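Local coordinates for protein ferulic acid decarboxylase 1 (Candida dubliniensis, PDB 4ZAD) that is a prenylated-FMN-dependent decarboxylase that probably converts cinnamic-type acids such as ferulic and p-coumaric acid to their vinyl derivatives, at residues Asn4-Phe9 and Gly246-Ala251; Pro64-Arg69 and Ile310-Gln315; Ser353-Asp358 and His377-Leu382. All coordinates share one frame; numbering follows the deposited sequence.

Contact 1: residues Asn4-Phe9 and Gly246-Ala251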
loop_
_atom_site.group_PDB
_atom_site.type_symbol
_atom_site.label_atom_id
_atom_site.label_comp_id
_atom_site.label_asym_id
_atom_site.label_seq_id
_atom_site.Cartn_x
_atom_site.Cartn_y
_atom_site.Cartn_z
ATOM N N ASN A 4 -26.851 22.696 13.864
ATOM C CA ASN A 4 -26.990 21.211 13.628
ATOM C C ASN A 4 -26.626 20.634 12.237
ATOM O O ASN A 4 -27.490 20.365 11.428
ATOM C CB ASN A 4 -28.379 20.662 14.015
ATOM C CG ASN A 4 -28.400 19.089 14.109
ATOM O OD1 ASN A 4 -27.346 18.388 14.100
ATOM N ND2 ASN A 4 -29.599 18.552 14.253
ATOM N N PRO A 5 -25.342 20.341 12.016
ATOM C CA PRO A 5 -24.873 19.963 10.691
ATOM C C PRO A 5 -25.357 18.567 10.223
ATOM O O PRO A 5 -25.268 18.254 9.038
ATOM C CB PRO A 5 -23.363 20.023 10.855
ATOM C CG PRO A 5 -23.184 19.590 12.306
ATOM C CD PRO A 5 -24.297 20.147 13.045
ATOM N N ALA A 6 -25.880 17.756 11.138
ATOM C CA ALA A 6 -26.479 16.474 10.764
ATOM C C ALA A 6 -27.759 16.706 9.962
ATOM O O ALA A 6 -28.062 15.994 9.010
ATOM C CB ALA A 6 -26.771 15.607 12.010
ATOM N N LEU A 7 -28.499 17.725 10.338
ATOM C CA LEU A 7 -29.828 17.909 9.806
ATOM C C LEU A 7 -29.924 19.034 8.785
ATOM O O LEU A 7 -30.930 19.144 8.090
ATOM C CB LEU A 7 -30.783 18.180 10.975
ATOM C CG LEU A 7 -31.874 17.193 11.405
ATOM C CD1 LEU A 7 -31.868 15.832 10.674
ATOM C CD2 LEU A 7 -31.821 17.042 12.921
ATOM N N LYS A 8 -28.903 19.878 8.697
ATOM C CA LYS A 8 -28.999 21.112 7.885
ATOM C C LYS A 8 -27.721 21.309 7.073
ATOM O O LYS A 8 -26.673 21.639 7.622
ATOM C CB LYS A 8 -29.283 22.365 8.763
ATOM C CG LYS A 8 -30.494 22.265 9.727
ATOM C CD LYS A 8 -31.740 23.057 9.299
ATOM C CE LYS A 8 -32.021 24.267 10.204
ATOM N NZ LYS A 8 -33.484 24.692 10.165
ATOM N N PHE A 9 -27.815 21.110 5.761
ATOM C CA PHE A 9 -26.658 21.218 4.863
ATOM C C PHE A 9 -25.857 22.495 5.141
ATOM O O PHE A 9 -24.627 22.489 5.196
ATOM C CB PHE A 9 -27.154 21.168 3.417
ATOM C CG PHE A 9 -26.069 21.344 2.370
ATOM C CD1 PHE A 9 -24.977 20.493 2.321
ATOM C CD2 PHE A 9 -26.183 22.338 1.383
ATOM C CE1 PHE A 9 -24.019 20.650 1.351
ATOM C CE2 PHE A 9 -25.207 22.486 0.419
ATOM C CZ PHE A 9 -24.129 21.660 0.407
ATOM N N GLY A 246 -33.122 8.183 13.679
ATOM C CA GLY A 246 -32.473 7.687 14.873
ATOM C C GLY A 246 -31.100 8.331 15.002
ATOM O O GLY A 246 -30.742 8.876 16.042
ATOM N N LEU A 247 -30.344 8.278 13.915
ATOM C CA LEU A 247 -28.993 8.785 13.897
ATOM C C LEU A 247 -28.990 10.237 14.381
ATOM O O LEU A 247 -28.084 10.656 15.105
ATOM C CB LEU A 247 -28.403 8.645 12.474
ATOM C CG LEU A 247 -28.005 7.224 12.066
ATOM C CD1 LEU A 247 -27.897 7.052 10.559
ATOM C CD2 LEU A 247 -26.700 6.878 12.742
ATOM N N CYS A 248 -30.018 10.989 14.003
ATOM C CA CYS A 248 -30.122 12.366 14.432
ATOM C C CYS A 248 -30.894 12.546 15.770
ATOM O O CYS A 248 -31.087 13.678 16.204
ATOM C CB CYS A 248 -30.781 13.214 13.329
ATOM S SG CYS A 248 -30.054 13.046 11.689
ATOM N N ASN A 249 -31.299 11.449 16.422
ATOM C CA ASN A 249 -32.204 11.498 17.592
ATOM C C ASN A 249 -33.332 12.516 17.359
ATOM O O ASN A 249 -33.696 13.274 18.234
ATOM C CB ASN A 249 -31.440 11.771 18.928
ATOM C CG ASN A 249 -32.321 11.460 20.211
ATOM O OD1 ASN A 249 -32.869 10.343 20.378
ATOM N ND2 ASN A 249 -32.457 12.465 21.100
ATOM N N GLN A 250 -33.864 12.513 16.146
ATOM C CA GLN A 250 -34.784 13.526 15.695
ATOM C C GLN A 250 -35.336 13.240 14.287
ATOM O O GLN A 250 -34.581 13.092 13.354
ATOM C CB GLN A 250 -34.087 14.884 15.639
ATOM C CG GLN A 250 -35.060 15.949 15.192
ATOM C CD GLN A 250 -34.504 17.311 15.193
ATOM O OE1 GLN A 250 -33.592 17.636 15.961
ATOM N NE2 GLN A 250 -35.067 18.154 14.330
ATOM N N ALA A 251 -36.665 13.239 14.164
ATOM C CA ALA A 251 -37.406 13.106 12.909
ATOM C C ALA A 251 -36.927 14.054 11.805
ATOM O O ALA A 251 -36.963 15.270 11.989
ATOM C CB ALA A 251 -38.877 13.404 13.166
#
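Leu-7 divides its two methyls between Cys-248 and Gln-250. CD1 of Leu-7 meets SG of Cys-248 at 3.5 Å and also brushes the CB of the same cysteine, while CD2 of Leu-7 lies over the flat face of the Gln-250 amide, 3.5 Å from its CD and nearly as close to OE1 and NE2. The extended Gln-250 chain, CG anti to the backbone N (chi1 -179°), carries the amide out to the leucine. CB of Ala-6 approaches the same sulfur roughly at right angles to the CD1 methyl, a looser apolar contact, 4.2 Å from SG of Cys-248. No hydrogen bond crosses the interface. Cys-248 and Gln-250 lie at the C-terminal end of helix 240-247 and just past it, where a Schellman motif closes it: Asn-249 adopts positive phi, and its N bonds back to O of Gly-246 at 2.7 Å. That same helix carries at its start Glu-240, a manganese ligand, and the side chain of Leu-7 lies about 8 Å from that of Trp-175, which binds the prenylated flavin. Further out, the N-terminal segment is folded into a turn in which N of Leu-7 bonds O of Asn-4 at 3.0 Å, with a weak bond from N of Ala-6 to OD1 of Asn-4. Asp-11 of helix 9-19 receives the backbone N of Asn-4, and Ala-225 of helix 224-230 pairs with the backbone of Ala-6 and touches Cys-248.

Contact 2: residues Pro64-Arg69 and Ile310-Gln315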
loop_
_atom_site.group_PDB
_atom_site.type_symbol
_atom_site.label_atom_id
_atom_site.label_comp_id
_atom_site.label_asym_id
_atom_site.label_seq_id
_atom_site.Cartn_x
_atom_site.Cartn_y
_atom_site.Cartn_z
ATOM N N PRO A 64 -29.708 32.903 -12.870
ATOM C CA PRO A 64 -28.321 32.668 -12.523
ATOM C C PRO A 64 -27.919 33.122 -11.131
ATOM O O PRO A 64 -26.954 32.600 -10.575
ATOM C CB PRO A 64 -27.541 33.491 -13.560
ATOM C CG PRO A 64 -28.518 34.399 -14.193
ATOM C CD PRO A 64 -29.832 33.712 -14.090
ATOM N N LYS A 65 -28.620 34.094 -10.569
ATOM C CA LYS A 65 -28.221 34.583 -9.250
ATOM C C LYS A 65 -28.537 33.533 -8.193
ATOM O O LYS A 65 -27.949 33.533 -7.121
ATOM C CB LYS A 65 -28.831 35.978 -8.933
ATOM C CG LYS A 65 -30.244 36.021 -8.307
ATOM C CD LYS A 65 -30.981 37.366 -8.672
ATOM C CE LYS A 65 -31.668 38.071 -7.455
ATOM N NZ LYS A 65 -33.097 37.642 -7.213
ATOM N N ASN A 66 -29.461 32.638 -8.539
ATOM C CA ASN A 66 -29.867 31.534 -7.671
ATOM C C ASN A 66 -29.398 30.128 -8.073
ATOM O O ASN A 66 -29.332 29.258 -7.228
ATOM C CB ASN A 66 -31.398 31.518 -7.570
ATOM C CG ASN A 66 -31.947 32.663 -6.759
ATOM O OD1 ASN A 66 -33.014 33.178 -7.057
ATOM N ND2 ASN A 66 -31.235 33.053 -5.721
ATOM N N LEU A 67 -29.111 29.899 -9.348
ATOM C CA LEU A 67 -28.841 28.551 -9.858
ATOM C C LEU A 67 -27.527 28.479 -10.619
ATOM O O LEU A 67 -27.397 29.149 -11.655
ATOM C CB LEU A 67 -29.950 28.136 -10.838
ATOM C CG LEU A 67 -31.301 27.880 -10.194
ATOM C CD1 LEU A 67 -32.418 27.700 -11.231
ATOM C CD2 LEU A 67 -31.136 26.640 -9.315
ATOM N N PHE A 68 -26.525 27.739 -10.116
ATOM C CA PHE A 68 -26.335 27.415 -8.690
ATOM C C PHE A 68 -24.834 27.568 -8.424
ATOM O O PHE A 68 -24.043 27.720 -9.376
ATOM C CB PHE A 68 -26.801 26.000 -8.348
ATOM C CG PHE A 68 -26.475 24.993 -9.396
ATOM C CD1 PHE A 68 -25.198 24.477 -9.503
ATOM C CD2 PHE A 68 -27.447 24.564 -10.279
ATOM C CE1 PHE A 68 -24.877 23.560 -10.491
ATOM C CE2 PHE A 68 -27.157 23.650 -11.274
ATOM C CZ PHE A 68 -25.868 23.145 -11.396
ATOM N N ARG A 69 -24.459 27.571 -7.147
ATOM C CA ARG A 69 -23.046 27.457 -6.737
ATOM C C ARG A 69 -22.742 25.989 -6.578
ATOM O O ARG A 69 -23.659 25.179 -6.544
ATOM C CB ARG A 69 -22.794 28.120 -5.376
ATOM C CG ARG A 69 -22.758 29.658 -5.398
ATOM C CD ARG A 69 -23.755 30.298 -4.411
ATOM N NE ARG A 69 -23.258 30.379 -3.033
ATOM C CZ ARG A 69 -24.033 30.539 -1.959
ATOM N NH1 ARG A 69 -25.349 30.601 -2.063
ATOM N NH2 ARG A 69 -23.494 30.615 -0.758
ATOM N N ILE A 310 -39.098 21.797 -10.589
ATOM C CA ILE A 310 -37.912 22.075 -9.792
ATOM C C ILE A 310 -38.293 23.155 -8.796
ATOM O O ILE A 310 -38.933 24.159 -9.144
ATOM C CB ILE A 310 -36.719 22.615 -10.607
ATOM C CG1 ILE A 310 -36.148 21.559 -11.555
ATOM C CG2 ILE A 310 -35.582 23.147 -9.666
ATOM C CD1 ILE A 310 -35.068 22.133 -12.497
ATOM N N SER A 311 -37.915 22.932 -7.547
ATOM C CA SER A 311 -38.091 23.919 -6.505
ATOM C C SER A 311 -36.679 24.164 -5.982
ATOM O O SER A 311 -35.874 23.256 -5.993
ATOM C CB SER A 311 -39.063 23.403 -5.429
ATOM O OG SER A 311 -38.523 22.325 -4.675
ATOM N N TYR A 312 -36.370 25.395 -5.584
ATOM C CA TYR A 312 -35.017 25.746 -5.134
ATOM C C TYR A 312 -34.998 27.016 -4.292
ATOM O O TYR A 312 -35.817 27.912 -4.474
ATOM C CB TYR A 312 -34.072 25.913 -6.324
ATOM C CG TYR A 312 -34.460 27.038 -7.238
ATOM C CD1 TYR A 312 -35.381 26.848 -8.251
ATOM C CD2 TYR A 312 -33.912 28.298 -7.093
ATOM C CE1 TYR A 312 -35.750 27.879 -9.085
ATOM C CE2 TYR A 312 -34.285 29.353 -7.944
ATOM C CZ TYR A 312 -35.203 29.123 -8.921
ATOM O OH TYR A 312 -35.567 30.121 -9.754
ATOM N N ARG A 313 -34.056 27.080 -3.361
ATOM C CA ARG A 313 -33.980 28.199 -2.435
ATOM C C ARG A 313 -33.164 29.339 -3.022
ATOM O O ARG A 313 -32.609 29.217 -4.093
ATOM C CB ARG A 313 -33.368 27.741 -1.120
ATOM C CG ARG A 313 -31.877 27.455 -1.188
ATOM C CD ARG A 313 -31.353 26.842 0.110
ATOM N NE ARG A 313 -31.739 27.604 1.300
ATOM C CZ ARG A 313 -31.627 27.148 2.534
ATOM N NH1 ARG A 313 -31.159 25.940 2.756
ATOM N NH2 ARG A 313 -32.004 27.884 3.550
ATOM N N ASP A 314 -33.108 30.461 -2.313
ATOM C CA ASP A 314 -32.203 31.549 -2.666
ATOM C C ASP A 314 -30.790 31.012 -2.658
ATOM O O ASP A 314 -30.364 30.361 -1.709
ATOM C CB ASP A 314 -32.235 32.661 -1.612
ATOM C CG ASP A 314 -33.469 33.538 -1.691
ATOM O OD1 ASP A 314 -34.095 33.619 -2.771
ATOM O OD2 ASP A 314 -33.793 34.161 -0.654
ATOM N N GLN A 315 -30.072 31.268 -3.725
ATOM C CA GLN A 315 -28.636 31.115 -3.748
ATOM C C GLN A 315 -28.256 29.662 -3.510
ATOM O O GLN A 315 -27.490 29.351 -2.595
ATOM C CB GLN A 315 -27.978 32.064 -2.722
ATOM C CG GLN A 315 -28.343 33.531 -2.895
ATOM C CD GLN A 315 -27.245 34.450 -2.372
ATOM O OE1 GLN A 315 -26.906 34.423 -1.180
ATOM N NE2 GLN A 315 -26.685 35.267 -3.257
#
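Tyr-312 packs its ring against Leu-67 and Asn-66. From CB, the tyrosine turns back between its own backbone N and carbonyl carbon (chi1 63°), which directs the ring to the 64-69 loop. CG and CD2 come first: CD2 of Leu-67 lies 3.9 Å from CG of Tyr-312. One atom on, CE2 of Tyr-312 is met by CB of Asn-66 at 3.6 Å, arriving at the ring edge and near its plane. Across the outer half of the ring, CD1 of Leu-67 rides over one face in a CH-pi contact, 4.0 Å from the centroid of the Tyr-312 ring and 15° off its normal; the leucine thus spreads both methyls along the face, crossing the tyrosine at about a right angle. This is where strand 300-312 leaves the large antiparallel sheet of the Rift-related region. Past Gln-315, which turns the chain with positive phi, it continues as strand 317-319, the parallel neighbour of strand 69-71 in a small mixed sheet; the backbones of Asn-66 and Arg-69 both bond Ala-316. At the tip of the tyrosine, OH is hydrogen-bonded to OD2 of Asp-63, just before the loop segment, and His-131 also meets the ring, their planes about 20° apart. The loop itself bends through a cis peptide between Leu-67 and Phe-68, and O of Leu-67 accepts hydrogen bonds from Gln-57 and Asn-61.

Contact 3: residues Ser353-Asp358 and His377-Leu382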
loop_
_atom_site.group_PDB
_atom_site.type_symbol
_atom_site.label_atom_id
_atom_site.label_comp_id
_atom_site.label_asym_id
_atom_site.label_seq_id
_atom_site.Cartn_x
_atom_site.Cartn_y
_atom_site.Cartn_z
ATOM N N SER A 353 -19.831 -13.172 14.712
ATOM C CA SER A 353 -19.857 -12.167 15.783
ATOM C C SER A 353 -18.970 -12.454 16.960
ATOM O O SER A 353 -18.686 -11.545 17.714
ATOM C CB SER A 353 -21.262 -11.940 16.312
ATOM O OG SER A 353 -21.831 -13.131 16.863
ATOM N N LYS A 354 -18.535 -13.695 17.137
ATOM C CA LYS A 354 -17.637 -14.045 18.250
ATOM C C LYS A 354 -16.173 -13.681 17.973
ATOM O O LYS A 354 -15.401 -13.429 18.911
ATOM C CB LYS A 354 -17.693 -15.557 18.548
ATOM C CG LYS A 354 -19.037 -16.141 19.051
ATOM C CD LYS A 354 -18.808 -17.595 19.563
ATOM C CE LYS A 354 -19.814 -18.662 19.046
ATOM N NZ LYS A 354 -19.132 -19.978 18.673
ATOM N N ILE A 355 -15.793 -13.703 16.689
ATOM C CA ILE A 355 -14.399 -13.560 16.262
ATOM C C ILE A 355 -14.060 -12.299 15.495
ATOM O O ILE A 355 -12.902 -11.925 15.464
ATOM C CB ILE A 355 -13.943 -14.732 15.348
ATOM C CG1 ILE A 355 -14.806 -14.817 14.090
ATOM C CG2 ILE A 355 -13.907 -16.057 16.122
ATOM C CD1 ILE A 355 -14.388 -15.916 13.155
ATOM N N VAL A 356 -15.039 -11.654 14.861
ATOM C CA VAL A 356 -14.748 -10.489 14.018
ATOM C C VAL A 356 -14.788 -9.226 14.820
ATOM O O VAL A 356 -15.856 -8.813 15.277
ATOM C CB VAL A 356 -15.744 -10.308 12.864
ATOM C CG1 VAL A 356 -15.478 -8.953 12.146
ATOM C CG2 VAL A 356 -15.678 -11.463 11.906
ATOM N N GLU A 357 -13.645 -8.556 14.929
ATOM C CA GLU A 357 -13.560 -7.331 15.726
ATOM C C GLU A 357 -13.970 -6.080 14.981
ATOM O O GLU A 357 -14.499 -5.146 15.578
ATOM C CB GLU A 357 -12.150 -7.144 16.258
ATOM C CG GLU A 357 -11.914 -7.918 17.566
ATOM C CD GLU A 357 -10.482 -7.780 18.086
ATOM O OE1 GLU A 357 -9.916 -6.661 17.999
ATOM O OE2 GLU A 357 -9.926 -8.793 18.576
ATOM N N ASP A 358 -13.705 -6.056 13.678
ATOM C CA ASP A 358 -13.842 -4.852 12.849
ATOM C C ASP A 358 -13.660 -5.248 11.396
ATOM O O ASP A 358 -13.037 -6.264 11.104
ATOM C CB ASP A 358 -12.792 -3.808 13.229
ATOM C CG ASP A 358 -13.293 -2.777 14.237
ATOM O OD1 ASP A 358 -14.520 -2.527 14.343
ATOM O OD2 ASP A 358 -12.435 -2.194 14.926
ATOM N N HIS A 377 -7.748 -15.370 19.819
ATOM C CA HIS A 377 -8.114 -16.106 21.031
ATOM C C HIS A 377 -9.461 -16.793 20.895
ATOM O O HIS A 377 -9.604 -17.984 21.185
ATOM C CB HIS A 377 -8.152 -15.181 22.261
ATOM C CG HIS A 377 -6.801 -14.863 22.806
ATOM N ND1 HIS A 377 -6.145 -15.691 23.699
ATOM C CD2 HIS A 377 -5.953 -13.834 22.543
ATOM C CE1 HIS A 377 -4.962 -15.168 23.984
ATOM N NE2 HIS A 377 -4.818 -14.047 23.288
ATOM N N GLU A 378 -10.450 -16.035 20.457
ATOM C CA GLU A 378 -11.745 -16.609 20.172
ATOM C C GLU A 378 -11.680 -17.486 18.951
ATOM O O GLU A 378 -12.535 -18.337 18.804
ATOM C CB GLU A 378 -12.783 -15.514 19.941
ATOM C CG GLU A 378 -13.049 -14.673 21.141
ATOM C CD GLU A 378 -13.695 -15.440 22.265
ATOM O OE1 GLU A 378 -14.582 -16.292 22.000
ATOM O OE2 GLU A 378 -13.333 -15.149 23.420
ATOM N N LEU A 379 -10.710 -17.251 18.057
ATOM C CA LEU A 379 -10.563 -18.082 16.859
ATOM C C LEU A 379 -10.169 -19.512 17.204
ATOM O O LEU A 379 -10.623 -20.483 16.587
ATOM C CB LEU A 379 -9.546 -17.488 15.890
ATOM C CG LEU A 379 -9.431 -18.288 14.590
ATOM C CD1 LEU A 379 -10.821 -18.418 13.957
ATOM C CD2 LEU A 379 -8.393 -17.727 13.587
ATOM N N VAL A 380 -9.300 -19.657 18.185
ATOM C CA VAL A 380 -8.898 -21.003 18.625
ATOM C C VAL A 380 -10.111 -21.819 19.129
ATOM O O VAL A 380 -10.278 -22.992 18.756
ATOM C CB VAL A 380 -7.798 -20.952 19.698
ATOM C CG1 VAL A 380 -7.402 -22.354 20.105
ATOM C CG2 VAL A 380 -6.599 -20.149 19.160
ATOM N N LYS A 381 -10.956 -21.181 19.932
ATOM C CA LYS A 381 -12.123 -21.852 20.480
ATOM C C LYS A 381 -12.979 -22.537 19.393
ATOM O O LYS A 381 -13.485 -23.651 19.605
ATOM C CB LYS A 381 -12.971 -20.879 21.285
ATOM C CG LYS A 381 -12.273 -20.360 22.559
ATOM C CD LYS A 381 -13.086 -19.232 23.290
ATOM C CE LYS A 381 -12.168 -18.451 24.282
ATOM N NZ LYS A 381 -12.872 -17.441 25.170
ATOM N N LEU A 382 -13.118 -21.895 18.235
ATOM C CA LEU A 382 -13.889 -22.431 17.112
ATOM C C LEU A 382 -13.341 -23.724 16.545
ATOM O O LEU A 382 -14.067 -24.457 15.878
ATOM C CB LEU A 382 -13.948 -21.411 15.964
ATOM C CG LEU A 382 -14.772 -20.151 16.154
ATOM C CD1 LEU A 382 -14.773 -19.335 14.851
ATOM C CD2 LEU A 382 -16.163 -20.572 16.525
#
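In the C-terminal domain of this UbiD-family enzyme, two short helical elements flank an antiparallel pair of strands: the short, weakly bonded helix 352-355 runs into strand 356-360, outermost in its sheet within this chain, and its partner, strand 369-374, leads into helix 376-381. The contact joins these two helices where the strands begin and end. Ile-355 is its apolar centre. Its CG2 reaches CD1 of Leu-382 at 3.6 Å, and its CD1 touches that same leucine methyl at 3.8 Å, the two side chains crossing at about a right angle. The isoleucine presents both branches because CG1 stands between the backbone N and the carbonyl carbon (chi1 60°), while CG2 lies beside the N. CG2 of Ile-355 also rests against the helix backbone, 3.8 Å from O of Glu-378, and Leu-379 packs more distantly beside it. Leu-389 of helix 386-399 touches both Ile-355 and Leu-379 and extends the apolar cluster.

Toward the surface the contact changes character. Glu-378 sets the aliphatic base of its side chain against the backbone of Lys-354, with CG of Glu-378 3.5 Å from O of Lys-354. The chain then bends at chi2 (-66°), and its carboxylate turns along its own helix to Lys-381, forming a salt bridge of 2.9 Å between NZ of Lys-381 and OE2 of Glu-378, in which the amine approaches from above the carboxylate plane, 40° out of it. Lys-354 bends in its outer half and passes at a slant across Leu-382, its NZ 3.7 Å from CD2 of that leucine. Asn-375 ties both sides together, its backbone pairing with Ile-355 and its OD1 accepting N of Glu-378. Since no hydrogen bond or salt bridge crosses directly, the segments meet through van der Waals packing of side chains on each other and on backbone carbonyls, the nearby opposite charges of Lys-354 and Glu-378 probably adding at most a weak long-range attraction.

None of the three contacts is wholly core: each pairs buried residues with exposed ones, contact 1 lying nearest the centre of the chain at about 18 Å. Contacts 1 and 2 both join N-terminal segments to the Rift-related region, and strand 317-319 connects their surroundings, since Phe-9 and Arg-69 both touch Ile-317. Contact 3 stays within the C-terminal domain, its centre about 53 Å from that of contact 2 and on the opposite side of the chain's centre. Their chemistry differs as well: sulfur and amide packing near the flavin site, an aromatic face beside a sheet junction, and aliphatic packing with a salt bridge within one helix.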